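Local coordinates for protein group II chitinase (Ostrinia furnacalis, PDB 6JAV) that probably hydrolyses chitin as an endochitinase, the chain being one family 18 glycoside hydrolase catalytic domain of a much longer protein, at residues S59-R64 with E116-D121; P275-R280 with Y287-D292; D349-R354 with G360-L365. All coordinates share one frame; numbering follows the deposited sequence.

Contact 1. Residues S59-R64 with E116-D121; sequences SDYDNR and EKYGFD
Tyr61 and Tyr118 meet at the surface of the family 18 TIM barrel, linking the short helix 57-62 to the C-terminal end of helix 101-118, one of the barrel's outer helices. Both side chains have CG anti to the carbonyl carbon (chi1 -66° for Tyr61 and -61° for Tyr118), which turns each ring out into the gap between the helices, so that Tyr118 CZ and OH come against Tyr61 CE1. The side chains cross at about a right angle, and with the CA atoms of Tyr61 and Tyr118 9.8 Å apart only the far parts of the rings meet. The ring planes are nearly parallel, 21° apart, but slid along each other so that they barely overlap, with centroids 5.3 Å apart. A long flat phenol suits both places: the ring supplies apolar contact across the gap, and the polar hydroxyl is tolerated because the site is only partly buried. Beyond Tyr118 the helix ends in a Schellman motif, in which Gly119 takes the positive phi of the C-prime position. The Tyr118 ring is further steadied by Tyr66, which meets it edge-to-face, and by Lys117 CG, 3.9 Å above its centre. Between the tyrosines the tightest approach brings Tyr118 OH to 3.0 Å from Tyr61 CE1.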
loop_
_atom_site.group_PDB
_atom_site.type_symbol
_atom_site.label_atom_id
_atom_site.label_comp_id
_atom_site.label_asym_id
_atom_site.label_seq_id
_atom_site.Cartn_x
_atom_site.Cartn_y
_atom_site.Cartn_z
ATOM N N SER A 59 -10.772 4.350 -18.757
ATOM C CA SER A 59 -9.580 3.500 -18.766
ATOM C C SER A 59 -9.948 2.030 -18.586
ATOM O O SER A 59 -9.564 1.182 -19.406
ATOM C CB SER A 59 -8.571 3.956 -17.707
ATOM O OG SER A 59 -9.112 3.828 -16.395
ATOM N N ASP A 60 -10.723 1.727 -17.544
ATOM C CA ASP A 60 -10.956 0.340 -17.137
ATOM C C ASP A 60 -11.661 -0.453 -18.224
ATOM O O ASP A 60 -11.353 -1.632 -18.433
ATOM C CB ASP A 60 -11.810 0.297 -15.853
ATOM C CG ASP A 60 -11.181 1.035 -14.670
ATOM O OD1 ASP A 60 -9.949 1.242 -14.635
ATOM O OD2 ASP A 60 -11.947 1.444 -13.768
ATOM N N TYR A 61 -12.656 0.153 -18.881
ATOM C CA TYR A 61 -13.476 -0.507 -19.901
ATOM C C TYR A 61 -13.110 -0.045 -21.307
ATOM O O TYR A 61 -12.692 -0.854 -22.141
ATOM C CB TYR A 61 -14.962 -0.229 -19.633
ATOM C CG TYR A 61 -15.532 -0.831 -18.367
ATOM C CD1 TYR A 61 -14.969 -1.965 -17.786
ATOM C CD2 TYR A 61 -16.655 -0.280 -17.773
ATOM C CE1 TYR A 61 -15.511 -2.510 -16.618
ATOM C CE2 TYR A 61 -17.205 -0.822 -16.621
ATOM C CZ TYR A 61 -16.617 -1.937 -16.056
ATOM O OH TYR A 61 -17.171 -2.483 -14.911
ATOM N N ASP A 62 -13.264 1.251 -21.604
ATOM C CA ASP A 62 -13.180 1.687 -23.000
ATOM C C ASP A 62 -11.777 1.493 -23.559
ATOM O O ASP A 62 -11.612 1.213 -24.753
ATOM C CB ASP A 62 -13.594 3.148 -23.126
ATOM C CG ASP A 62 -15.039 3.393 -22.691
ATOM O OD1 ASP A 62 -15.852 2.445 -22.653
ATOM O OD2 ASP A 62 -15.355 4.547 -22.367
ATOM N N ASN A 63 -10.752 1.641 -22.730
ATOM C CA ASN A 63 -9.384 1.386 -23.129
ATOM C C ASN A 63 -8.867 0.075 -22.586
ATOM O O ASN A 63 -7.660 -0.181 -22.665
ATOM C CB ASN A 63 -8.484 2.545 -22.733
ATOM C CG ASN A 63 -8.642 3.722 -23.659
ATOM O OD1 ASN A 63 -7.967 3.801 -24.689
ATOM N ND2 ASN A 63 -9.560 4.627 -23.326
ATOM N N ARG A 64 -9.760 -0.768 -22.077
ATOM C CA ARG A 64 -9.469 -2.170 -21.781
ATOM C C ARG A 64 -8.378 -2.337 -20.721
ATOM O O ARG A 64 -7.637 -3.334 -20.738
ATOM C CB ARG A 64 -9.137 -2.946 -23.058
ATOM C CG ARG A 64 -10.293 -2.860 -24.085
ATOM C CD ARG A 64 -10.570 -4.178 -24.729
ATOM N NE ARG A 64 -9.307 -4.887 -24.873
ATOM C CZ ARG A 64 -9.072 -6.119 -24.433
ATOM N NH1 ARG A 64 -10.036 -6.838 -23.891
ATOM N NH2 ARG A 64 -7.871 -6.651 -24.599
ATOM N N GLU A 116 -15.252 -12.673 -12.337
ATOM C CA GLU A 116 -15.187 -13.700 -13.383
ATOM C C GLU A 116 -15.381 -13.098 -14.773
ATOM O O GLU A 116 -14.735 -13.551 -15.741
ATOM C CB GLU A 116 -16.187 -14.830 -13.092
ATOM C CG GLU A 116 -15.892 -15.530 -11.791
ATOM C CD GLU A 116 -16.750 -16.756 -11.568
ATOM O OE1 GLU A 116 -17.982 -16.640 -11.717
ATOM O OE2 GLU A 116 -16.181 -17.820 -11.246
ATOM N N LYS A 117 -16.210 -12.057 -14.881
ATOM C CA LYS A 117 -16.435 -11.410 -16.178
ATOM C C LYS A 117 -15.130 -10.886 -16.762
ATOM O O LYS A 117 -14.869 -11.036 -17.961
ATOM C CB LYS A 117 -17.441 -10.270 -16.045
ATOM C CG LYS A 117 -17.674 -9.492 -17.347
ATOM C CD LYS A 117 -18.817 -8.523 -17.173
ATOM C CE LYS A 117 -19.088 -7.763 -18.462
ATOM N NZ LYS A 117 -20.343 -6.965 -18.359
ATOM N N TYR A 118 -14.285 -10.279 -15.923
ATOM C CA TYR A 118 -13.053 -9.672 -16.397
ATOM C C TYR A 118 -11.828 -10.553 -16.232
ATOM O O TYR A 118 -10.734 -10.136 -16.627
ATOM C CB TYR A 118 -12.849 -8.301 -15.747
ATOM C CG TYR A 118 -13.979 -7.398 -16.120
ATOM C CD1 TYR A 118 -14.085 -6.896 -17.420
ATOM C CD2 TYR A 118 -14.985 -7.095 -15.219
ATOM C CE1 TYR A 118 -15.148 -6.083 -17.780
ATOM C CE2 TYR A 118 -16.064 -6.278 -15.578
ATOM C CZ TYR A 118 -16.132 -5.784 -16.872
ATOM O OH TYR A 118 -17.171 -4.981 -17.262
ATOM N N GLY A 119 -11.970 -11.753 -15.674
ATOM C CA GLY A 119 -10.856 -12.678 -15.581
ATOM C C GLY A 119 -9.938 -12.474 -14.399
ATOM O O GLY A 119 -8.821 -12.998 -14.406
ATOM N N PHE A 120 -10.369 -11.741 -13.376
ATOM C CA PHE A 120 -9.506 -11.549 -12.214
ATOM C C PHE A 120 -9.405 -12.831 -11.401
ATOM O O PHE A 120 -10.347 -13.631 -11.339
ATOM C CB PHE A 120 -10.063 -10.438 -11.324
ATOM C CG PHE A 120 -9.847 -9.047 -11.873
ATOM C CD1 PHE A 120 -8.588 -8.445 -11.794
ATOM C CD2 PHE A 120 -10.898 -8.336 -12.473
ATOM C CE1 PHE A 120 -8.378 -7.161 -12.291
ATOM C CE2 PHE A 120 -10.688 -7.042 -12.983
ATOM C CZ PHE A 120 -9.426 -6.467 -12.893
ATOM N N ASP A 121 -8.243 -13.022 -10.769
ATOM C CA ASP A 121 -7.974 -14.181 -9.927
ATOM C C ASP A 121 -8.454 -14.010 -8.496
ATOM O O ASP A 121 -8.413 -14.977 -7.734
ATOM C CB ASP A 121 -6.467 -14.443 -9.845
ATOM C CG ASP A 121 -5.897 -14.971 -11.121
ATOM O OD1 ASP A 121 -6.482 -15.943 -11.691
ATOM O OD2 ASP A 121 -4.859 -14.436 -11.552
#

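Contact 2. Residues P275-R280 with Y287-D292; sequences PGEYTR and YYEICD
Tyr288, in the first turn of helix 287-296, presents its edge to the face of the Tyr278 ring in an offset edge-to-face pair, with centroids 5.6 Å apart and planes at 70°. Its CG lies between the backbone N and the carbonyl carbon (chi1 66°), which swings the phenol across to the loop. There Tyr288 CE1 comes within 3.6 Å of Tyr278 CD2, while Tyr278 CB lies in the plane of the Tyr288 ring, 3.3 Å from its OH. Glu289 follows and accepts all three hydrogen bonds of the contact, its chain extended so that the carboxylate enters the bend of the loop. Glu289 OE2 accepts two successive backbone amides: Tyr278 N, at 2.9 Å, arrives nearly along the C-O bond, and Thr279 N, at 3.1 Å, comes from the syn side, 31° out of the carboxylate plane. Glu289 OE1 uses its syn lone pair for Thr279 OG1 at 2.7 Å and also accepts Ala286 N. Gly276 fits because its CA lies 3.4 Å from Glu289 OE2 and a beta carbon would point straight into that oxygen. Cys291 faces another way and ties the helix to Cys357 by a disulfide. Asp292 forms a salt bridge with Arg356, which also pairs with Glu277 and would offset the negative charges gathered here. A buried carboxylate holding backbone amides thus fixes a loop, close to the inhibitor at Thr279, in what is consistent with the alpha+beta insertion domain that flanks the substrate cleft in many family 18 chitinases.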
loop_
_atom_site.group_PDB
_atom_site.type_symbol
_atom_site.label_atom_id
_atom_site.label_comp_id
_atom_site.label_asym_id
_atom_site.label_seq_id
_atom_site.Cartn_x
_atom_site.Cartn_y
_atom_site.Cartn_z
ATOM N N PRO A 275 3.648 20.281 -4.353
ATOM C CA PRO A 275 3.384 19.121 -5.223
ATOM C C PRO A 275 4.500 18.882 -6.226
ATOM O O PRO A 275 5.148 19.818 -6.726
ATOM C CB PRO A 275 2.093 19.504 -5.956
ATOM C CG PRO A 275 1.438 20.529 -5.077
ATOM C CD PRO A 275 2.573 21.291 -4.435
ATOM N N GLY A 276 4.730 17.600 -6.514
ATOM C CA GLY A 276 5.623 17.241 -7.596
ATOM C C GLY A 276 4.999 17.515 -8.947
ATOM O O GLY A 276 3.777 17.514 -9.118
ATOM N N GLU A 277 5.863 17.691 -9.943
ATOM C CA GLU A 277 5.351 18.015 -11.270
ATOM C C GLU A 277 4.652 16.843 -11.948
ATOM O O GLU A 277 3.844 17.065 -12.858
ATOM C CB GLU A 277 6.479 18.561 -12.147
ATOM C CG GLU A 277 7.496 17.539 -12.523
ATOM C CD GLU A 277 8.692 17.509 -11.583
ATOM O OE1 GLU A 277 8.536 17.747 -10.357
ATOM O OE2 GLU A 277 9.803 17.233 -12.082
ATOM N N TYR A 278 4.934 15.602 -11.547
ATOM C CA TYR A 278 4.256 14.465 -12.148
ATOM C C TYR A 278 3.084 13.954 -11.333
ATOM O O TYR A 278 2.056 13.585 -11.907
ATOM C CB TYR A 278 5.225 13.305 -12.361
ATOM C CG TYR A 278 6.303 13.638 -13.349
ATOM C CD1 TYR A 278 6.061 13.555 -14.719
ATOM C CD2 TYR A 278 7.545 14.057 -12.917
ATOM C CE1 TYR A 278 7.048 13.870 -15.623
ATOM C CE2 TYR A 278 8.541 14.349 -13.808
ATOM C CZ TYR A 278 8.289 14.262 -15.161
ATOM O OH TYR A 278 9.290 14.579 -16.034
ATOM N N THR A 279 3.231 13.881 -10.009
ATOM C CA THR A 279 2.188 13.291 -9.184
ATOM C C THR A 279 1.172 14.307 -8.700
ATOM O O THR A 279 0.043 13.920 -8.379
ATOM C CB THR A 279 2.812 12.513 -8.011
ATOM O OG1 THR A 279 3.719 13.362 -7.298
ATOM C CG2 THR A 279 3.565 11.288 -8.550
ATOM N N ARG A 280 1.553 15.586 -8.626
ATOM C CA ARG A 280 0.603 16.696 -8.474
ATOM C C ARG A 280 -0.296 16.554 -7.239
ATOM O O ARG A 280 -1.516 16.719 -7.302
ATOM C CB ARG A 280 -0.215 16.902 -9.760
ATOM C CG ARG A 280 0.624 17.488 -10.906
ATOM C CD ARG A 280 -0.192 17.646 -12.125
ATOM N NE ARG A 280 -1.019 16.382 -12.260
ATOM C CZ ARG A 280 -1.343 15.774 -13.413
ATOM N NH1 ARG A 280 -2.023 14.648 -13.361
ATOM N NH2 ARG A 280 -0.922 16.323 -14.576
ATOM N N TYR A 287 9.144 8.263 -5.718
ATOM C CA TYR A 287 10.584 8.053 -5.635
ATOM C C TYR A 287 11.314 8.701 -6.812
ATOM O O TYR A 287 12.381 9.293 -6.635
ATOM C CB TYR A 287 10.942 6.560 -5.526
ATOM C CG TYR A 287 12.444 6.392 -5.431
ATOM C CD1 TYR A 287 13.107 6.710 -4.253
ATOM C CD2 TYR A 287 13.192 6.032 -6.536
ATOM C CE1 TYR A 287 14.494 6.611 -4.152
ATOM C CE2 TYR A 287 14.588 5.935 -6.452
ATOM C CZ TYR A 287 15.212 6.224 -5.254
ATOM O OH TYR A 287 16.592 6.149 -5.135
ATOM N N TYR A 288 10.750 8.625 -8.027
ATOM C CA TYR A 288 11.461 9.215 -9.167
ATOM C C TYR A 288 11.479 10.742 -9.132
ATOM O O TYR A 288 12.308 11.363 -9.820
ATOM C CB TYR A 288 10.927 8.675 -10.506
ATOM C CG TYR A 288 9.503 9.044 -10.858
ATOM C CD1 TYR A 288 9.174 10.324 -11.362
ATOM C CD2 TYR A 288 8.471 8.105 -10.727
ATOM C CE1 TYR A 288 7.875 10.645 -11.691
ATOM C CE2 TYR A 288 7.161 8.424 -11.050
ATOM C CZ TYR A 288 6.859 9.696 -11.525
ATOM O OH TYR A 288 5.566 10.012 -11.874
ATOM N N GLU A 289 10.578 11.362 -8.380
ATOM C CA GLU A 289 10.668 12.800 -8.133
ATOM C C GLU A 289 11.715 13.113 -7.069
ATOM O O GLU A 289 12.478 14.089 -7.195
ATOM C CB GLU A 289 9.289 13.320 -7.736
ATOM C CG GLU A 289 8.296 13.303 -8.932
ATOM C CD GLU A 289 6.865 13.603 -8.544
ATOM O OE1 GLU A 289 6.351 13.062 -7.532
ATOM O OE2 GLU A 289 6.179 14.362 -9.278
ATOM N N ILE A 290 11.785 12.283 -6.026
ATOM C CA ILE A 290 12.746 12.509 -4.938
ATOM C C ILE A 290 14.174 12.311 -5.429
ATOM O O ILE A 290 15.066 13.125 -5.148
ATOM C CB ILE A 290 12.413 11.552 -3.775
ATOM C CG1 ILE A 290 11.057 11.902 -3.175
ATOM C CG2 ILE A 290 13.531 11.593 -2.710
ATOM C CD1 ILE A 290 10.548 10.826 -2.199
ATOM N N CYS A 291 14.430 11.211 -6.149
ATOM C CA CYS A 291 15.802 10.937 -6.557
ATOM C C CYS A 291 16.325 12.016 -7.505
ATOM O O CYS A 291 17.518 12.358 -7.452
ATOM C CB CYS A 291 15.945 9.514 -7.105
ATOM S SG CYS A 291 15.024 9.130 -8.619
ATOM N N ASP A 292 15.454 12.591 -8.335
ATOM C CA ASP A 292 15.877 13.685 -9.208
ATOM C C ASP A 292 16.229 14.928 -8.399
ATOM O O ASP A 292 17.193 15.638 -8.727
ATOM C CB ASP A 292 14.768 14.017 -10.206
ATOM C CG ASP A 292 15.189 15.130 -11.186
ATOM O OD1 ASP A 292 16.207 14.935 -11.856
ATOM O OD2 ASP A 292 14.501 16.165 -11.267
#

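Contact 3. Residues D349-R354 with G360-L365; sequences DLDDYR and GKHPLL
The His362 ring is sandwiched between two aliphatic groups: Tyr353 CB lies over one face, a CH-pi contact 3.8 Å from the ring centroid, and CD2 of Leu365 covers the opposite face toward the rim. At the edge, in the ring plane, ND1 donates to Asp351 OD2 over 2.8 Å. The carboxylate is turned 58° from the ring, so the imidazole N-H reaches OD2 from above the carboxylate plane. Leu365 N reaches the same OD2 from the other face, at 2.9 Å, and the oxygen is gripped from both sides. Asp351 OD1 in turn accepts Leu364 N at 3.1 Å from the syn side. The first torsion of Asp351, with CG opposite the backbone N (chi1 -166°), is what sends the carboxylate to these amides. In the barrel, the 349-354 loop leaves the last parallel strand, 342-346, and the final helix, 363-373, starts just beyond it, so Asp351 receives the opening amides of that helix. A negative charge is well placed here, since the positive end of the helix dipole would favour it. His362 occupies the N-cap position, and Pro363, which has no N-H to satisfy, suits the first turn; its CD packs 3.6 Å from Asp352 CB. Asp352 is the centre of an inverse gamma turn, and its carbonyl O accepts His362 N at 2.9 Å, with the donor well above the carbonyl plane. Tyr353 directs its phenol away, to an edge-to-face contact with Tyr26 and a hydrogen bond to Lys25 O. The Asp352 carboxylate is held mainly by Arg356 N and Cys357 N, while a water lies 2.7 Å from Asp352 OD2 and 2.9 Å from Gly360 O.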
loop_
_atom_site.group_PDB
_atom_site.type_symbol
_atom_site.label_atom_id
_atom_site.label_comp_id
_atom_site.label_asym_id
_atom_site.label_seq_id
_atom_site.Cartn_x
_atom_site.Cartn_y
_atom_site.Cartn_z
ATOM N N ASP A 349 3.973 2.458 -10.224
ATOM C CA ASP A 349 4.187 3.665 -11.021
ATOM C C ASP A 349 4.933 4.744 -10.268
ATOM O O ASP A 349 5.142 5.826 -10.826
ATOM C CB ASP A 349 2.817 4.229 -11.413
ATOM C CG ASP A 349 1.895 4.355 -10.215
ATOM O OD1 ASP A 349 1.204 3.358 -9.884
ATOM O OD2 ASP A 349 1.885 5.411 -9.556
ATOM N N LEU A 350 5.371 4.484 -9.035
ATOM C CA LEU A 350 6.060 5.493 -8.250
ATOM C C LEU A 350 7.555 5.242 -8.122
ATOM O O LEU A 350 8.293 6.187 -7.815
ATOM C CB LEU A 350 5.425 5.633 -6.854
ATOM C CG LEU A 350 3.911 5.962 -6.876
ATOM C CD1 LEU A 350 3.292 5.799 -5.475
ATOM C CD2 LEU A 350 3.651 7.382 -7.405
ATOM N N ASP A 351 8.010 4.006 -8.309
ATOM C CA ASP A 351 9.438 3.692 -8.406
ATOM C C ASP A 351 9.986 4.321 -9.689
ATOM O O ASP A 351 9.228 4.780 -10.543
ATOM C CB ASP A 351 9.586 2.164 -8.409
ATOM C CG ASP A 351 11.009 1.649 -8.179
ATOM O OD1 ASP A 351 11.953 2.410 -7.854
ATOM O OD2 ASP A 351 11.145 0.416 -8.337
ATOM N N ASP A 352 11.309 4.358 -9.829
ATOM C CA ASP A 352 11.936 4.957 -11.018
ATOM C C ASP A 352 11.977 3.936 -12.162
ATOM O O ASP A 352 13.030 3.438 -12.576
ATOM C CB ASP A 352 13.322 5.479 -10.661
ATOM C CG ASP A 352 13.965 6.257 -11.797
ATOM O OD1 ASP A 352 13.239 6.679 -12.731
ATOM O OD2 ASP A 352 15.208 6.428 -11.764
ATOM N N TYR A 353 10.783 3.639 -12.703
ATOM C CA TYR A 353 10.670 2.620 -13.756
ATOM C C TYR A 353 11.294 3.065 -15.076
ATOM O O TYR A 353 11.589 2.206 -15.916
ATOM C CB TYR A 353 9.196 2.174 -13.969
ATOM C CG TYR A 353 8.255 3.320 -14.303
ATOM C CD1 TYR A 353 7.729 4.098 -13.298
ATOM C CD2 TYR A 353 7.896 3.604 -15.623
ATOM C CE1 TYR A 353 6.903 5.160 -13.569
ATOM C CE2 TYR A 353 7.045 4.687 -15.917
ATOM C CZ TYR A 353 6.575 5.461 -14.880
ATOM O OH TYR A 353 5.710 6.533 -15.058
ATOM N N ARG A 354 11.519 4.367 -15.263
ATOM C CA ARG A 354 12.134 4.874 -16.494
ATOM C C ARG A 354 13.632 5.104 -16.370
ATOM O O ARG A 354 14.261 5.521 -17.351
ATOM C CB ARG A 354 11.450 6.167 -16.934
ATOM C CG ARG A 354 10.003 5.944 -17.271
ATOM C CD ARG A 354 9.473 7.104 -17.988
ATOM N NE ARG A 354 8.047 6.996 -18.264
ATOM C CZ ARG A 354 7.534 6.386 -19.320
ATOM N NH1 ARG A 354 8.330 5.808 -20.213
ATOM N NH2 ARG A 354 6.219 6.356 -19.479
ATOM N N GLY A 360 19.404 2.514 -12.576
ATOM C CA GLY A 360 18.747 1.379 -13.184
ATOM C C GLY A 360 17.234 1.523 -13.133
ATOM O O GLY A 360 16.677 2.247 -12.307
ATOM N N LYS A 361 16.555 0.828 -14.043
ATOM C CA LYS A 361 15.095 0.803 -14.013
ATOM C C LYS A 361 14.599 0.082 -12.763
ATOM O O LYS A 361 15.117 -0.973 -12.384
ATOM C CB LYS A 361 14.553 0.065 -15.233
ATOM C CG LYS A 361 14.771 0.862 -16.523
ATOM C CD LYS A 361 14.245 0.121 -17.744
ATOM C CE LYS A 361 14.527 0.927 -19.013
ATOM N NZ LYS A 361 14.051 0.218 -20.243
ATOM N N HIS A 362 13.554 0.632 -12.160
ATOM C CA HIS A 362 12.925 0.039 -10.984
ATOM C C HIS A 362 13.960 -0.244 -9.890
ATOM O O HIS A 362 14.097 -1.385 -9.433
ATOM C CB HIS A 362 12.145 -1.229 -11.333
ATOM C CG HIS A 362 10.681 -1.006 -11.591
ATOM N ND1 HIS A 362 9.835 -0.436 -10.665
ATOM C CD2 HIS A 362 9.918 -1.263 -12.687
ATOM C CE1 HIS A 362 8.607 -0.383 -11.163
ATOM N NE2 HIS A 362 8.630 -0.887 -12.389
ATOM N N PRO A 363 14.696 0.771 -9.432
ATOM C CA PRO A 363 15.737 0.491 -8.423
ATOM C C PRO A 363 15.187 -0.048 -7.108
ATOM O O PRO A 363 15.783 -0.952 -6.505
ATOM C CB PRO A 363 16.431 1.860 -8.261
ATOM C CG PRO A 363 15.365 2.867 -8.625
ATOM C CD PRO A 363 14.605 2.206 -9.756
ATOM N N LEU A 364 14.073 0.500 -6.623
ATOM C CA LEU A 364 13.551 0.012 -5.348
ATOM C C LEU A 364 12.983 -1.393 -5.484
ATOM O O LEU A 364 13.264 -2.281 -4.658
ATOM C CB LEU A 364 12.494 0.971 -4.802
ATOM C CG LEU A 364 12.941 2.418 -4.508
ATOM C CD1 LEU A 364 11.823 3.217 -3.805
ATOM C CD2 LEU A 364 14.226 2.489 -3.704
ATOM N N LEU A 365 12.172 -1.616 -6.509
ATOM C CA LEU A 365 11.546 -2.920 -6.676
ATOM C C LEU A 365 12.572 -3.996 -7.002
ATOM O O LEU A 365 12.484 -5.119 -6.483
ATOM C CB LEU A 365 10.444 -2.815 -7.729
ATOM C CG LEU A 365 9.542 -4.026 -7.927
ATOM C CD1 LEU A 365 8.966 -4.552 -6.587
ATOM C CD2 LEU A 365 8.427 -3.636 -8.901
HETATM O O HOH W 1 17.247 4.781 -11.081
#

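Contact 1 stands apart at the surface, about 26 Å between centres from contact 3 and 29 Å from contact 2, and joins two helices through a single pair of phenols. Contacts 2 and 3 are buried and adjoin each other: Tyr288 of helix 287-296 packs its CE2 3.3 Å from Asp349 O. Both use a buried carboxylate to collect backbone amides, but in contact 2 a helix residue reaches into a loop, whereas in contact 3 a loop residue reaches the start of a helix. The backbone N-H groups of Arg356 and Cys357 bond to the Asp352 carboxylate, while the Arg356 side chain and the Cys357 disulfide reach Asp292 and Cys291 of helix 287-296.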